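Local coordinates for ribosomal protein uL16 3-hydroxylase (Escherichia coli, PDB 4CCL) that hydroxylates an arginine of ribosomal protein uL16 at its C-3 carbon, using iron(II), 2-oxoglutarate and O2, and acts as a homodimer that regulates growth, at residues P10-R15 against R20-K25; R26-F31 against A94-P99; D33-D38 against L111-S116; R98-L103 against F132-T137. All blocks are in the same frame, centred on the assembly; numbering follows the deposited sequence.

Contact 1. Residues P10-R15 against R20-K25. With SO4 (sulfate ion), chain M.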
loop_
_atom_site.group_PDB
_atom_site.type_symbol
_atom_site.label_atom_id
_atom_site.label_comp_id
_atom_site.label_asym_id
_atom_site.label_seq_id
_atom_site.Cartn_x
_atom_site.Cartn_y
_atom_site.Cartn_z
ATOM N N PRO B 10 -1.247 -33.805 20.874
ATOM C CA PRO B 10 -1.204 -32.866 22.003
ATOM C C PRO B 10 0.222 -32.609 22.488
ATOM O O PRO B 10 0.611 -31.454 22.689
ATOM C CB PRO B 10 -1.995 -33.599 23.085
ATOM C CG PRO B 10 -2.955 -34.443 22.331
ATOM C CD PRO B 10 -2.228 -34.884 21.095
ATOM N N ASP B 11 0.995 -33.682 22.624
ATOM C CA ASP B 11 2.379 -33.583 23.064
ATOM C C ASP B 11 3.222 -32.752 22.104
ATOM O O ASP B 11 4.065 -31.964 22.532
ATOM C CB ASP B 11 2.996 -34.974 23.221
ATOM C CG ASP B 11 4.493 -34.917 23.446
ATOM O OD1 ASP B 11 4.917 -34.457 24.528
ATOM O OD2 ASP B 11 5.248 -35.320 22.538
ATOM N N PHE B 12 2.988 -32.937 20.810
ATOM C CA PHE B 12 3.754 -32.241 19.785
ATOM C C PHE B 12 3.450 -30.750 19.791
ATOM O O PHE B 12 4.360 -29.920 19.830
ATOM C CB PHE B 12 3.457 -32.826 18.405
ATOM C CG PHE B 12 4.106 -32.077 17.280
ATOM C CD1 PHE B 12 5.423 -32.328 16.933
ATOM C CD2 PHE B 12 3.401 -31.119 16.567
ATOM C CE1 PHE B 12 6.024 -31.642 15.896
ATOM C CE2 PHE B 12 3.997 -30.428 15.529
ATOM C CZ PHE B 12 5.310 -30.689 15.193
ATOM N N LEU B 13 2.162 -30.427 19.744
ATOM C CA LEU B 13 1.702 -29.048 19.780
ATOM C C LEU B 13 2.189 -28.353 21.039
ATOM O O LEU B 13 2.542 -27.176 21.008
ATOM C CB LEU B 13 0.173 -28.991 19.718
ATOM C CG LEU B 13 -0.471 -29.465 18.415
ATOM C CD1 LEU B 13 -1.988 -29.361 18.481
ATOM C CD2 LEU B 13 0.073 -28.678 17.240
ATOM N N GLU B 14 2.189 -29.076 22.154
ATOM C CA GLU B 14 2.614 -28.487 23.415
ATOM C C GLU B 14 4.126 -28.241 23.484
ATOM O O GLU B 14 4.567 -27.116 23.712
ATOM C CB GLU B 14 2.176 -29.388 24.575
ATOM C CG GLU B 14 1.824 -28.653 25.859
ATOM C CD GLU B 14 2.970 -28.621 26.852
ATOM O OE1 GLU B 14 3.978 -27.937 26.576
ATOM O OE2 GLU B 14 2.861 -29.283 27.907
ATOM N N ARG B 15 4.911 -29.295 23.287
ATOM C CA ARG B 15 6.371 -29.215 23.420
ATOM C C ARG B 15 7.171 -28.711 22.212
ATOM O O ARG B 15 8.209 -28.069 22.369
ATOM C CB ARG B 15 6.935 -30.543 23.931
ATOM C CG ARG B 15 6.405 -30.920 25.305
ATOM C CD ARG B 15 7.153 -32.094 25.913
ATOM N NE ARG B 15 7.049 -33.302 25.099
ATOM C CZ ARG B 15 8.048 -33.804 24.380
ATOM N NH1 ARG B 15 9.231 -33.203 24.376
ATOM N NH2 ARG B 15 7.865 -34.906 23.667
ATOM N N ARG B 20 10.806 -26.243 18.991
ATOM C CA ARG B 20 11.982 -27.084 18.802
ATOM C C ARG B 20 11.748 -28.097 17.692
ATOM O O ARG B 20 10.630 -28.580 17.512
ATOM C CB ARG B 20 12.309 -27.837 20.094
ATOM C CG ARG B 20 12.434 -26.957 21.327
ATOM C CD ARG B 20 13.560 -25.950 21.180
ATOM N NE ARG B 20 14.867 -26.592 21.100
ATOM C CZ ARG B 20 15.997 -25.949 20.821
ATOM N NH1 ARG B 20 15.978 -24.644 20.592
ATOM N NH2 ARG B 20 17.145 -26.609 20.770
ATOM N N PRO B 21 12.809 -28.426 16.941
ATOM C CA PRO B 21 12.707 -29.461 15.911
ATOM C C PRO B 21 12.718 -30.874 16.480
ATOM O O PRO B 21 13.267 -31.106 17.557
ATOM C CB PRO B 21 13.959 -29.228 15.061
ATOM C CG PRO B 21 14.937 -28.634 15.998
ATOM C CD PRO B 21 14.128 -27.770 16.934
ATOM N N VAL B 22 12.106 -31.808 15.758
ATOM C CA VAL B 22 12.167 -33.213 16.152
ATOM C C VAL B 22 12.312 -34.126 14.949
ATOM O O VAL B 22 11.953 -33.763 13.832
ATOM C CB VAL B 22 10.911 -33.677 16.929
ATOM C CG1 VAL B 22 11.295 -34.185 18.309
ATOM C CG2 VAL B 22 9.871 -32.575 17.010
ATOM N N VAL B 23 12.855 -35.312 15.186
ATOM C CA VAL B 23 12.747 -36.390 14.221
ATOM C C VAL B 23 11.645 -37.302 14.722
ATOM O O VAL B 23 11.739 -37.858 15.816
ATOM C CB VAL B 23 14.046 -37.198 14.093
ATOM C CG1 VAL B 23 13.835 -38.384 13.164
ATOM C CG2 VAL B 23 15.170 -36.315 13.585
ATOM N N LEU B 24 10.592 -37.448 13.930
ATOM C CA LEU B 24 9.516 -38.343 14.303
ATOM C C LEU B 24 9.745 -39.621 13.518
ATOM O O LEU B 24 9.562 -39.657 12.300
ATOM C CB LEU B 24 8.168 -37.723 13.936
ATOM C CG LEU B 24 7.955 -36.276 14.395
ATOM C CD1 LEU B 24 6.786 -35.641 13.663
ATOM C CD2 LEU B 24 7.746 -36.205 15.904
ATOM N N LYS B 25 10.145 -40.671 14.226
ATOM C CA LYS B 25 10.521 -41.922 13.588
ATOM C C LYS B 25 9.268 -42.724 13.288
ATOM O O LYS B 25 8.391 -42.849 14.142
ATOM C CB LYS B 25 11.456 -42.728 14.490
ATOM C CG LYS B 25 12.777 -42.045 14.826
ATOM C CD LYS B 25 13.965 -42.770 14.208
ATOM C CE LYS B 25 14.193 -42.352 12.767
ATOM N NZ LYS B 25 15.189 -43.239 12.101
HETATM S S SO4 M . 11.939 -34.979 22.350
HETATM O O1 SO4 M . 10.830 -35.780 21.833
HETATM O O2 SO4 M . 11.614 -34.503 23.691
HETATM O O3 SO4 M . 13.148 -35.792 22.405
HETATM O O4 SO4 M . 12.181 -33.835 21.476
#
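With its CG anti to the backbone N (chi1 174°), Phe12 reaches from helix 9-15 to Val22 of strand 22-24; CE1 of Phe12 stands 4.1 Å from CG2 of Val22, a methyl near the plane of the ring. The helix packs on an outermost strand of the JmjC beta-sheet, and Phe12 also meets Tyr180 edge-to-face. On the helix's exposed side, a bend at chi3 (-61°) lays the guanidinium of Arg15 beside Asp11, one helical turn earlier. NE and NH2 of Arg15 grip OD1 and OD2 of Asp11 in a salt bridge, NH2 donating to the syn lone pair of OD2 at 2.9 Å. NH1 of Arg15, the other terminal nitrogen, donates to O2 of a sulfate at 2.8 Å (151°), with the sulfur in the guanidinium plane. His16 NE2 binds this ion, probably picked up from the crystallisation medium, and CG1 of Val22 touches it. The chemistry changes from apolar beneath the helix to ionic at the surface, where Asp11 and the sulfate would balance the charge of Arg15.

Contact 2. Residues R26-F31 against A94-P99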
loop_
_atom_site.group_PDB
_atom_site.type_symbol
_atom_site.label_atom_id
_atom_site.label_comp_id
_atom_site.label_asym_id
_atom_site.label_seq_id
_atom_site.Cartn_x
_atom_site.Cartn_y
_atom_site.Cartn_z
ATOM N N ARG B 26 9.196 -43.261 12.072
ATOM C CA ARG B 26 8.034 -44.019 11.612
ATOM C C ARG B 26 6.752 -43.213 11.786
ATOM O O ARG B 26 5.749 -43.733 12.278
ATOM C CB ARG B 26 7.916 -45.350 12.358
ATOM C CG ARG B 26 9.171 -46.201 12.333
ATOM C CD ARG B 26 9.160 -47.210 11.194
ATOM N NE ARG B 26 9.424 -48.562 11.682
ATOM C CZ ARG B 26 8.550 -49.562 11.631
ATOM N NH1 ARG B 26 7.350 -49.372 11.101
ATOM N NH2 ARG B 26 8.879 -50.758 12.103
ATOM N N GLY B 27 6.801 -41.938 11.407
ATOM C CA GLY B 27 5.625 -41.087 11.428
ATOM C C GLY B 27 4.542 -41.744 10.601
ATOM O O GLY B 27 3.371 -41.759 10.979
ATOM N N PHE B 28 4.952 -42.299 9.467
ATOM C CA PHE B 28 4.098 -43.167 8.676
ATOM C C PHE B 28 4.647 -44.586 8.722
ATOM O O PHE B 28 5.827 -44.809 8.448
ATOM C CB PHE B 28 4.023 -42.686 7.228
ATOM C CG PHE B 28 3.362 -41.352 7.068
ATOM C CD1 PHE B 28 1.988 -41.229 7.180
ATOM C CD2 PHE B 28 4.113 -40.219 6.800
ATOM C CE1 PHE B 28 1.375 -40.002 7.032
ATOM C CE2 PHE B 28 3.505 -38.990 6.650
ATOM C CZ PHE B 28 2.135 -38.881 6.767
ATOM N N ASN B 29 3.791 -45.538 9.083
ATOM C CA ASN B 29 4.161 -46.948 9.074
ATOM C C ASN B 29 3.966 -47.543 7.689
ATOM O O ASN B 29 2.957 -47.272 7.034
ATOM C CB ASN B 29 3.327 -47.735 10.084
ATOM C CG ASN B 29 3.546 -47.275 11.509
ATOM O OD1 ASN B 29 4.605 -46.747 11.850
ATOM N ND2 ASN B 29 2.544 -47.481 12.355
ATOM N N ASN B 30 4.922 -48.369 7.269
ATOM C CA ASN B 30 4.932 -48.957 5.933
ATOM C C ASN B 30 4.635 -47.906 4.878
ATOM O O ASN B 30 3.626 -47.981 4.179
ATOM C CB ASN B 30 3.913 -50.095 5.839
ATOM C CG ASN B 30 4.098 -51.129 6.928
ATOM O OD1 ASN B 30 3.224 -51.320 7.773
ATOM N ND2 ASN B 30 5.243 -51.802 6.917
ATOM N N PHE B 31 5.528 -46.930 4.762
ATOM C CA PHE B 31 5.257 -45.769 3.931
ATOM C C PHE B 31 5.369 -46.107 2.452
ATOM O O PHE B 31 6.402 -46.578 1.979
ATOM C CB PHE B 31 6.194 -44.617 4.292
ATOM C CG PHE B 31 5.978 -43.380 3.468
ATOM C CD1 PHE B 31 4.893 -42.550 3.708
ATOM C CD2 PHE B 31 6.862 -43.043 2.457
ATOM C CE1 PHE B 31 4.695 -41.412 2.948
ATOM C CE2 PHE B 31 6.669 -41.907 1.698
ATOM C CZ PHE B 31 5.586 -41.092 1.944
ATOM N N ALA B 94 -1.636 -35.253 -2.999
ATOM C CA ALA B 94 -2.544 -34.414 -2.226
ATOM C C ALA B 94 -3.023 -35.140 -0.977
ATOM O O ALA B 94 -3.235 -34.516 0.067
ATOM C CB ALA B 94 -3.729 -33.981 -3.076
ATOM N N ALA B 95 -3.185 -36.458 -1.086
ATOM C CA ALA B 95 -3.566 -37.272 0.072
ATOM C C ALA B 95 -2.623 -37.128 1.278
ATOM O O ALA B 95 -3.052 -37.262 2.424
ATOM C CB ALA B 95 -3.703 -38.730 -0.322
ATOM N N LEU B 96 -1.346 -36.855 1.018
ATOM C CA LEU B 96 -0.355 -36.704 2.088
ATOM C C LEU B 96 -0.648 -35.527 3.022
ATOM O O LEU B 96 -0.202 -35.513 4.169
ATOM C CB LEU B 96 1.058 -36.547 1.506
ATOM C CG LEU B 96 2.053 -37.700 1.667
ATOM C CD1 LEU B 96 3.482 -37.201 1.488
ATOM C CD2 LEU B 96 1.887 -38.383 3.015
HETATM N N MSE B 97 -1.389 -34.544 2.522
HETATM C CA MSE B 97 -1.667 -33.321 3.268
HETATM C C MSE B 97 -2.689 -33.545 4.383
HETATM O O MSE B 97 -2.578 -32.962 5.464
HETATM C CB MSE B 97 -2.161 -32.230 2.314
HETATM C CG MSE B 97 -1.204 -31.925 1.174
HETATM SE SE MSE B 97 -0.162 -30.308 1.468
HETATM C CE MSE B 97 -1.585 -28.992 1.293
ATOM N N ARG B 98 -3.674 -34.397 4.110
ATOM C CA ARG B 98 -4.783 -34.665 5.037
ATOM C C ARG B 98 -4.443 -34.931 6.518
ATOM O O ARG B 98 -5.120 -34.403 7.397
ATOM C CB ARG B 98 -5.704 -35.767 4.488
ATOM C CG ARG B 98 -6.692 -35.285 3.434
ATOM C CD ARG B 98 -7.693 -36.370 3.050
ATOM N NE ARG B 98 -7.148 -37.327 2.088
ATOM C CZ ARG B 98 -7.173 -38.648 2.243
ATOM N NH1 ARG B 98 -7.715 -39.185 3.328
ATOM N NH2 ARG B 98 -6.655 -39.436 1.310
ATOM N N PRO B 99 -3.411 -35.750 6.804
ATOM C CA PRO B 99 -3.081 -35.995 8.216
ATOM C C PRO B 99 -2.680 -34.742 9.004
ATOM O O PRO B 99 -2.711 -34.764 10.233
ATOM C CB PRO B 99 -1.893 -36.960 8.130
ATOM C CG PRO B 99 -2.075 -37.661 6.840
ATOM C CD PRO B 99 -2.652 -36.642 5.908
#
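The rings of Phe28 and Phe31 receive the opposite segment differently: Pro99 CG lies at the edge of the Phe28 ring, near its plane, Leu96 CD2 approaches that ring obliquely, and the same methyl meets the Phe31 ring at its edge. Neither ring thus stacks a face flat against 94-99. The site belongs to the JmjC, cupin-type fold, where the loop leading from strand 22-24 to helix 37-45 packs against the segment between helix 91-94 and strand 108-116. CD2 of Leu96 comes to 3.8 Å from CZ of Phe28 and 4.0 Å from CE2 of Phe28. Pro99 takes the neighbouring part of the rim, its CG 4.2 Å from CE1 of Phe28 as the two side chains cross at about a right angle. The two phenylalanines turn differently at CB: CG of Phe28 is anti to its carbonyl carbon (chi1 -65°), whereas CG of Phe31 is anti to the backbone N (chi1 180°), and both rings can then reach the one leucine. Ile134 of strand 131-135 touches Phe28, Phe31 and Leu96 alike, joining the cluster to the beta-sheet. No hydrogen bond passes between the segments; their direct contact is apolar. Leu96 and Phe31 extend to meet each other from facing sides, the methyl arriving at the ring edge, with CE1 of Phe31 4.1 Å from CD2 of Leu96.

Contact 3. Residues D33-D38 against L111-S116. With SO4 (sulfate ion), chain L.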
loop_
_atom_site.group_PDB
_atom_site.type_symbol
_atom_site.label_atom_id
_atom_site.label_comp_id
_atom_site.label_asym_id
_atom_site.label_seq_id
_atom_site.Cartn_x
_atom_site.Cartn_y
_atom_site.Cartn_z
ATOM N N ASP B 33 5.191 -44.442 -1.184
ATOM C CA ASP B 33 5.301 -43.154 -1.851
ATOM C C ASP B 33 4.127 -42.899 -2.787
ATOM O O ASP B 33 3.741 -43.775 -3.559
ATOM C CB ASP B 33 6.623 -43.063 -2.613
ATOM C CG ASP B 33 7.826 -43.130 -1.694
ATOM O OD1 ASP B 33 7.890 -44.057 -0.858
ATOM O OD2 ASP B 33 8.704 -42.250 -1.797
ATOM N N PRO B 34 3.550 -41.691 -2.708
ATOM C CA PRO B 34 2.394 -41.329 -3.532
ATOM C C PRO B 34 2.771 -41.211 -5.003
ATOM O O PRO B 34 1.932 -41.425 -5.876
ATOM C CB PRO B 34 1.988 -39.959 -2.979
ATOM C CG PRO B 34 3.237 -39.404 -2.388
ATOM C CD PRO B 34 3.990 -40.581 -1.845
ATOM N N ILE B 35 4.033 -40.891 -5.266
ATOM C CA ILE B 35 4.489 -40.648 -6.624
ATOM C C ILE B 35 5.871 -41.275 -6.833
ATOM O O ILE B 35 6.552 -41.625 -5.868
ATOM C CB ILE B 35 4.494 -39.126 -6.929
ATOM C CG1 ILE B 35 4.446 -38.858 -8.434
ATOM C CG2 ILE B 35 5.673 -38.442 -6.266
ATOM C CD1 ILE B 35 4.556 -37.392 -8.800
ATOM N N SER B 36 6.275 -41.423 -8.092
ATOM C CA SER B 36 7.550 -42.048 -8.436
ATOM C C SER B 36 8.460 -41.002 -9.078
ATOM O O SER B 36 7.972 -40.003 -9.603
ATOM C CB SER B 36 7.331 -43.223 -9.396
ATOM O OG SER B 36 7.364 -42.797 -10.748
ATOM N N PRO B 37 9.788 -41.210 -9.009
ATOM C CA PRO B 37 10.749 -40.260 -9.587
ATOM C C PRO B 37 10.477 -39.960 -11.060
ATOM O O PRO B 37 10.709 -38.839 -11.521
ATOM C CB PRO B 37 12.084 -40.995 -9.444
ATOM C CG PRO B 37 11.900 -41.867 -8.257
ATOM C CD PRO B 37 10.467 -42.322 -8.318
ATOM N N ASP B 38 9.984 -40.962 -11.782
ATOM C CA ASP B 38 9.619 -40.808 -13.185
ATOM C C ASP B 38 8.434 -39.865 -13.352
ATOM O O ASP B 38 8.498 -38.901 -14.122
ATOM C CB ASP B 38 9.301 -42.170 -13.808
ATOM C CG ASP B 38 10.546 -42.955 -14.158
ATOM O OD1 ASP B 38 11.593 -42.322 -14.412
ATOM O OD2 ASP B 38 10.481 -44.201 -14.183
ATOM N N LEU B 111 2.738 -28.905 -0.742
ATOM C CA LEU B 111 3.632 -30.058 -0.689
ATOM C C LEU B 111 4.680 -29.961 -1.795
ATOM O O LEU B 111 4.345 -30.048 -2.977
ATOM C CB LEU B 111 2.812 -31.346 -0.856
ATOM C CG LEU B 111 3.345 -32.730 -0.448
ATOM C CD1 LEU B 111 4.486 -33.215 -1.321
ATOM C CD2 LEU B 111 3.767 -32.738 1.003
HETATM N N MSE B 112 5.947 -29.797 -1.420
HETATM C CA MSE B 112 7.007 -29.786 -2.427
HETATM C C MSE B 112 7.844 -31.061 -2.335
HETATM O O MSE B 112 8.189 -31.510 -1.244
HETATM C CB MSE B 112 7.872 -28.518 -2.325
HETATM C CG MSE B 112 9.124 -28.625 -1.455
HETATM SE SE MSE B 112 10.695 -29.334 -2.400
HETATM C CE MSE B 112 11.962 -29.240 -0.926
ATOM N N ILE B 113 8.148 -31.657 -3.485
ATOM C CA ILE B 113 8.873 -32.926 -3.511
ATOM C C ILE B 113 10.279 -32.755 -4.072
ATOM O O ILE B 113 10.473 -32.044 -5.053
ATOM C CB ILE B 113 8.129 -33.982 -4.360
ATOM C CG1 ILE B 113 6.716 -34.196 -3.822
ATOM C CG2 ILE B 113 8.893 -35.302 -4.384
ATOM C CD1 ILE B 113 5.926 -35.245 -4.566
ATOM N N SER B 114 11.258 -33.406 -3.454
ATOM C CA SER B 114 12.606 -33.406 -4.008
ATOM C C SER B 114 13.108 -34.825 -4.258
ATOM O O SER B 114 12.960 -35.703 -3.409
ATOM C CB SER B 114 13.581 -32.653 -3.096
ATOM O OG SER B 114 13.842 -33.376 -1.905
ATOM N N PHE B 115 13.690 -35.046 -5.432
ATOM C CA PHE B 115 14.383 -36.296 -5.717
ATOM C C PHE B 115 15.874 -36.028 -5.800
ATOM O O PHE B 115 16.314 -35.182 -6.572
ATOM C CB PHE B 115 13.897 -36.926 -7.025
ATOM C CG PHE B 115 14.751 -38.076 -7.497
ATOM C CD1 PHE B 115 14.672 -39.317 -6.882
ATOM C CD2 PHE B 115 15.630 -37.915 -8.555
ATOM C CE1 PHE B 115 15.454 -40.372 -7.313
ATOM C CE2 PHE B 115 16.414 -38.968 -8.991
ATOM C CZ PHE B 115 16.326 -40.198 -8.369
ATOM N N SER B 116 16.654 -36.751 -5.006
ATOM C CA SER B 116 18.096 -36.548 -4.995
ATOM C C SER B 116 18.896 -37.841 -5.158
ATOM O O SER B 116 18.635 -38.839 -4.491
ATOM C CB SER B 116 18.524 -35.814 -3.719
ATOM O OG SER B 116 17.979 -36.432 -2.566
HETATM S S SO4 L . 14.993 -30.794 0.240
HETATM O O1 SO4 L . 13.909 -31.766 0.345
HETATM O O2 SO4 L . 14.677 -29.610 1.035
HETATM O O3 SO4 L . 16.230 -31.379 0.746
HETATM O O4 SO4 L . 15.156 -30.421 -1.161
#
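Ile113 of strand 108-116 meets Ile35 in the loop before helix 37-45, the two side chains crossing at a slant. With its CG1 anti to the carbonyl carbon (chi1 -57°), Ile113 puts CD1 3.6 Å from CG2 of Ile35; Thr93 of helix 91-94 also touches both isoleucines. At Ser114 the alternation of the strand puts the side chain on the opposite face, and its OG donates at 2.8 Å to O1 of a sulfate, probably from the crystallisation medium. Arg140 NH1 binds the same ion; since Ser114 and Arg140 are inferred to bind substrate, the sulfate probably occupies part of that pocket. The strand serves two faces of the JmjC, cupin-type fold: one side probably lines the substrate pocket, the other receives the loop and the start of helix 37-45. Phe115 returns to the packing side, where CB of Pro37 sits over one ring face, in a CH-pi contact 4.2 Å from the Phe115 centroid and 20° off the normal. With an alanine in place of Phe115, the ring would be gone and Pro37 would probably lose its platform, leaving a gap beneath the first turn of helix 37-45. The backbone O of Phe115 is hydrogen-bonded to Ser80 OG on the adjacent strand.

Contact 4. Residues R98-L103 against F132-T137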
loop_
_atom_site.group_PDB
_atom_site.type_symbol
_atom_site.label_atom_id
_atom_site.label_comp_id
_atom_site.label_asym_id
_atom_site.label_seq_id
_atom_site.Cartn_x
_atom_site.Cartn_y
_atom_site.Cartn_z
ATOM N N ARG B 98 -3.674 -34.397 4.110
ATOM C CA ARG B 98 -4.783 -34.665 5.037
ATOM C C ARG B 98 -4.443 -34.931 6.518
ATOM O O ARG B 98 -5.120 -34.403 7.397
ATOM C CB ARG B 98 -5.704 -35.767 4.488
ATOM C CG ARG B 98 -6.692 -35.285 3.434
ATOM C CD ARG B 98 -7.693 -36.370 3.050
ATOM N NE ARG B 98 -7.148 -37.327 2.088
ATOM C CZ ARG B 98 -7.173 -38.648 2.243
ATOM N NH1 ARG B 98 -7.715 -39.185 3.328
ATOM N NH2 ARG B 98 -6.655 -39.436 1.310
ATOM N N PRO B 99 -3.411 -35.750 6.804
ATOM C CA PRO B 99 -3.081 -35.995 8.216
ATOM C C PRO B 99 -2.680 -34.742 9.004
ATOM O O PRO B 99 -2.711 -34.764 10.233
ATOM C CB PRO B 99 -1.893 -36.960 8.130
ATOM C CG PRO B 99 -2.075 -37.661 6.840
ATOM C CD PRO B 99 -2.652 -36.642 5.908
ATOM N N PHE B 100 -2.316 -33.673 8.308
ATOM C CA PHE B 100 -1.799 -32.472 8.964
ATOM C C PHE B 100 -2.876 -31.444 9.313
ATOM O O PHE B 100 -2.573 -30.338 9.750
ATOM C CB PHE B 100 -0.663 -31.857 8.146
ATOM C CG PHE B 100 0.556 -32.732 8.068
ATOM C CD1 PHE B 100 1.511 -32.710 9.073
ATOM C CD2 PHE B 100 0.736 -33.592 6.998
ATOM C CE1 PHE B 100 2.627 -33.520 9.006
ATOM C CE2 PHE B 100 1.851 -34.404 6.924
ATOM C CZ PHE B 100 2.798 -34.367 7.929
ATOM N N ARG B 101 -4.132 -31.815 9.094
ATOM C CA ARG B 101 -5.263 -30.955 9.423
ATOM C C ARG B 101 -5.429 -30.712 10.927
ATOM O O ARG B 101 -6.258 -29.899 11.340
ATOM C CB ARG B 101 -6.552 -31.504 8.812
ATOM C CG ARG B 101 -6.545 -31.470 7.300
ATOM C CD ARG B 101 -7.918 -31.120 6.731
ATOM N NE ARG B 101 -7.969 -30.364 5.466
ATOM C CZ ARG B 101 -7.088 -30.379 4.461
ATOM N NH1 ARG B 101 -5.984 -31.114 4.484
ATOM N NH2 ARG B 101 -7.331 -29.632 3.396
ATOM N N GLU B 102 -4.647 -31.421 11.738
ATOM C CA GLU B 102 -4.555 -31.119 13.165
ATOM C C GLU B 102 -3.982 -29.719 13.397
ATOM O O GLU B 102 -4.062 -29.175 14.499
ATOM C CB GLU B 102 -3.713 -32.173 13.884
ATOM C CG GLU B 102 -4.337 -33.562 13.892
ATOM C CD GLU B 102 -5.589 -33.638 14.744
ATOM O OE1 GLU B 102 -5.792 -32.739 15.591
ATOM O OE2 GLU B 102 -6.370 -34.597 14.569
ATOM N N LEU B 103 -3.416 -29.147 12.339
ATOM C CA LEU B 103 -2.945 -27.770 12.325
ATOM C C LEU B 103 -3.844 -27.014 11.349
ATOM O O LEU B 103 -4.385 -27.612 10.418
ATOM C CB LEU B 103 -1.485 -27.722 11.864
ATOM C CG LEU B 103 -0.432 -28.229 12.855
ATOM C CD1 LEU B 103 0.878 -28.545 12.148
ATOM C CD2 LEU B 103 -0.212 -27.204 13.956
ATOM N N PHE B 132 7.436 -29.932 7.631
ATOM C CA PHE B 132 7.567 -31.346 7.957
ATOM C C PHE B 132 8.237 -32.034 6.778
ATOM O O PHE B 132 7.719 -32.001 5.665
ATOM C CB PHE B 132 6.200 -31.982 8.219
ATOM C CG PHE B 132 5.574 -31.569 9.521
ATOM C CD1 PHE B 132 4.798 -30.424 9.597
ATOM C CD2 PHE B 132 5.747 -32.334 10.664
ATOM C CE1 PHE B 132 4.215 -30.044 10.791
ATOM C CE2 PHE B 132 5.167 -31.959 11.861
ATOM C CZ PHE B 132 4.399 -30.813 11.923
ATOM N N ILE B 133 9.391 -32.651 7.005
ATOM C CA ILE B 133 10.090 -33.311 5.911
ATOM C C ILE B 133 9.966 -34.827 6.020
ATOM O O ILE B 133 10.537 -35.452 6.911
ATOM C CB ILE B 133 11.569 -32.897 5.843
ATOM C CG1 ILE B 133 11.683 -31.373 5.753
ATOM C CG2 ILE B 133 12.244 -33.560 4.657
ATOM C CD1 ILE B 133 13.103 -30.846 5.865
ATOM N N ILE B 134 9.214 -35.404 5.089
ATOM C CA ILE B 134 8.889 -36.822 5.096
ATOM C C ILE B 134 9.839 -37.603 4.201
ATOM O O ILE B 134 9.959 -37.318 3.009
ATOM C CB ILE B 134 7.451 -37.055 4.590
ATOM C CG1 ILE B 134 6.458 -36.204 5.383
ATOM C CG2 ILE B 134 7.084 -38.529 4.668
ATOM C CD1 ILE B 134 5.103 -36.064 4.716
ATOM N N GLN B 135 10.511 -38.594 4.777
ATOM C CA GLN B 135 11.387 -39.458 4.001
ATOM C C GLN B 135 10.581 -40.486 3.215
ATOM O O GLN B 135 9.767 -41.217 3.780
ATOM C CB GLN B 135 12.401 -40.163 4.904
ATOM C CG GLN B 135 13.332 -41.117 4.163
ATOM C CD GLN B 135 14.274 -40.401 3.214
ATOM O OE1 GLN B 135 14.885 -39.395 3.571
ATOM N NE2 GLN B 135 14.390 -40.915 1.994
ATOM N N GLY B 136 10.816 -40.520 1.908
ATOM C CA GLY B 136 10.226 -41.502 1.015
ATOM C C GLY B 136 11.218 -42.618 0.749
ATOM O O GLY B 136 11.988 -42.990 1.636
ATOM N N THR B 137 11.186 -43.167 -0.463
ATOM C CA THR B 137 12.141 -44.195 -0.866
ATOM C C THR B 137 13.570 -43.700 -0.695
ATOM O O THR B 137 13.852 -42.517 -0.879
ATOM C CB THR B 137 11.979 -44.580 -2.350
ATOM O OG1 THR B 137 12.385 -43.481 -3.176
ATOM C CG2 THR B 137 10.541 -44.947 -2.664
#
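Phe100 and Phe132 make the tight part of this contact, a buried aromatic pair that seats the loop before strand 108-116 on strand 131-135 of the JmjC, cupin-type fold. CG of Phe100 lies anti to its carbonyl carbon (chi1 -66°), which points the ring at Phe132. CE1 of Phe100 lies over one face of the Phe132 ring, 3.6 Å from CG of Phe132 and set toward the rim. The planes meet at 48° with centroids 4.9 Å apart, so the pair is neither a stack nor edge-to-face. Leu103 comes from the loop against the Phe132 ring as well, its CD1 3.9 Å from CE1 of Phe132. Packing is looser at Ile134, whose CD1 is 4.3 Å from CE2 of Phe100. Were Phe132 replaced by an alanine, Phe100 and Leu103 would probably lose the surface they share, opening a gap between loop and sheet. On the outer side of the loop, by contrast, Arg98 and Glu102 are exposed to solvent, and Arg101 packs on Pro239 of the second subunit. Where strand 131-135 ends, the amide of Gln135 turns to the carbonyl of the following residue: its NE2 donates to O of Gly136 at 3.2 Å, from above the carbonyl plane.

How the contacts relate
Contacts 2 and 4 share Arg98 and Pro99, and their centres are 6 Å apart; Leu96 CD1 meets Ile134 CD1 at 3.8 Å. Contact 1 lies beyond contact 4, with 13 Å between centres, and the two join where CZ of Phe12 approaches CZ of Phe132 and Leu13 packs on Leu103. On the other flank, Asp33 OD2 of contact 3 probably accepts a hydrogen bond from Thr137 N of contact 4 at 3.0 Å. Contact 3 alone includes a residue of the inferred substrate site, Ser114; the side chains of Ile134 and Phe31 remain about 10 Å and 11 Å from that of Arg140. Contacts 1 and 3 do not touch, their nearest atoms being about 13 Å apart.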